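Local structure of putative oxidoreductase (Thermus thermophilus, 2ISM) at residues Y95-V98 against G102-N105. The protein is a putative oxidoreductase of the glucose/sorbosone dehydrogenase family, built as a six-bladed beta-propeller with a bound calcium ion. Residues are numbered along the deposited sequence; the frame is centred on the assembly and turned at random.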
loop_
_atom_site.group_PDB
_atom_site.type_symbol
_atom_site.label_atom_id
_atom_site.label_comp_id
_atom_site.label_asym_id
_atom_site.label_seq_id
_atom_site.Cartn_x
_atom_site.Cartn_y
_atom_site.Cartn_z
ATOM N N TYR B 95 15.368 23.714 4.971
ATOM C CA TYR B 95 15.549 24.185 6.343
ATOM C C TYR B 95 17.033 24.009 6.636
ATOM O O TYR B 95 17.563 22.914 6.458
ATOM C CB TYR B 95 14.734 23.309 7.305
ATOM C CG TYR B 95 14.745 23.747 8.760
ATOM C CD1 TYR B 95 13.591 24.260 9.359
ATOM C CD2 TYR B 95 15.890 23.614 9.548
ATOM C CE1 TYR B 95 13.573 24.625 10.708
ATOM C CE2 TYR B 95 15.887 23.982 10.903
ATOM C CZ TYR B 95 14.724 24.484 11.474
ATOM O OH TYR B 95 14.695 24.837 12.804
ATOM N N ARG B 96 17.711 25.069 7.075
ATOM C CA ARG B 96 19.137 24.945 7.367
ATOM C C ARG B 96 19.610 25.783 8.549
ATOM O O ARG B 96 19.015 26.812 8.884
ATOM C CB ARG B 96 19.977 25.341 6.141
ATOM C CG ARG B 96 19.905 26.833 5.812
ATOM C CD ARG B 96 21.013 27.268 4.860
ATOM N NE ARG B 96 20.865 28.670 4.473
ATOM C CZ ARG B 96 21.718 29.332 3.697
ATOM N NH1 ARG B 96 22.797 28.725 3.218
ATOM N NH2 ARG B 96 21.481 30.602 3.385
ATOM N N THR B 97 20.695 25.325 9.170
ATOM C CA THR B 97 21.311 26.043 10.275
ATOM C C THR B 97 22.437 26.820 9.592
ATOM O O THR B 97 23.266 26.229 8.891
ATOM C CB THR B 97 21.935 25.079 11.308
ATOM O OG1 THR B 97 21.016 24.019 11.601
ATOM C CG2 THR B 97 22.257 25.827 12.602
ATOM N N VAL B 98 22.464 28.136 9.769
ATOM C CA VAL B 98 23.502 28.946 9.143
ATOM C C VAL B 98 24.271 29.741 10.199
ATOM O O VAL B 98 23.726 30.070 11.255
ATOM C CB VAL B 98 22.890 29.908 8.082
ATOM C CG1 VAL B 98 22.152 31.049 8.759
ATOM C CG2 VAL B 98 23.984 30.431 7.162
ATOM N N GLY B 102 25.429 35.459 11.929
ATOM C CA GLY B 102 24.809 35.083 13.185
ATOM C C GLY B 102 24.317 33.650 13.088
ATOM O O GLY B 102 23.822 33.229 12.041
ATOM N N LEU B 103 24.454 32.895 14.172
ATOM C CA LEU B 103 24.029 31.503 14.180
ATOM C C LEU B 103 22.529 31.361 14.422
ATOM O O LEU B 103 22.017 31.782 15.459
ATOM C CB LEU B 103 24.795 30.732 15.259
ATOM C CG LEU B 103 24.437 29.256 15.467
ATOM C CD1 LEU B 103 24.777 28.442 14.221
ATOM C CD2 LEU B 103 25.211 28.727 16.663
ATOM N N ARG B 104 21.823 30.773 13.462
ATOM C CA ARG B 104 20.390 30.564 13.615
ATOM C C ARG B 104 19.872 29.608 12.547
ATOM O O ARG B 104 20.571 29.311 11.578
ATOM C CB ARG B 104 19.631 31.902 13.538
ATOM C CG ARG B 104 19.387 32.464 12.139
ATOM C CD ARG B 104 20.635 33.063 11.490
ATOM N NE ARG B 104 20.288 33.838 10.294
ATOM C CZ ARG B 104 21.151 34.560 9.582
ATOM N NH1 ARG B 104 22.430 34.617 9.929
ATOM N NH2 ARG B 104 20.731 35.238 8.522
ATOM N N ASN B 105 18.662 29.100 12.748
ATOM C CA ASN B 105 18.049 28.213 11.769
ATOM C C ASN B 105 17.128 29.071 10.901
ATOM O O ASN B 105 16.656 30.128 11.327
ATOM C CB ASN B 105 17.255 27.090 12.456
ATOM C CG ASN B 105 18.153 25.971 12.981
ATOM O OD1 ASN B 105 18.240 25.727 14.190
ATOM N ND2 ASN B 105 18.824 25.290 12.071
#
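Val-98 and Arg-104 form the hydrogen-bonded antiparallel pair at the turn end of a beta hairpin, where strands 92-98 and 104-112, the two inner strands of a four-stranded beta-propeller blade, are joined by a short connection. Both backbone bonds belong to this pair: Val-98 N reaches Arg-104 O at 2.9 Å, and Arg-104 N returns to Val-98 O at 3.0 Å, each nearly straight. Thr-97 and Asn-105 follow as the non-hydrogen-bonded pair, and a CA-H...O contact from Asn-105 CA to Arg-96 O adds to the pairing.

The sheet's two faces are furnished differently. On the side of Thr-97, the Asn-105 side chain lies between Tyr-95 and Thr-97; the phenol ring, its CG anti to the backbone N (chi1 -176°), brings CE2 and OH up to the amide, whose plane is turned 38° from the ring. Thr-97 OG1 is held by Gly-76 N, while its methyl CG2 meets Leu-103 CD1 at 4.0 Å.

On the other face, Val-98 and Arg-104 run side by side. A bend at chi2 (-75°) carries the guanidinium over the valine, so that CG1 sits 3.5 Å from its plane, off-centre toward the rim. Polar partners fix the same group: NE forms a salt bridge with Asp-125, and NH1 hydrogen-bonds to Glu-100 O and, in the guanidinium plane, to Gly-102 O at 2.9 Å.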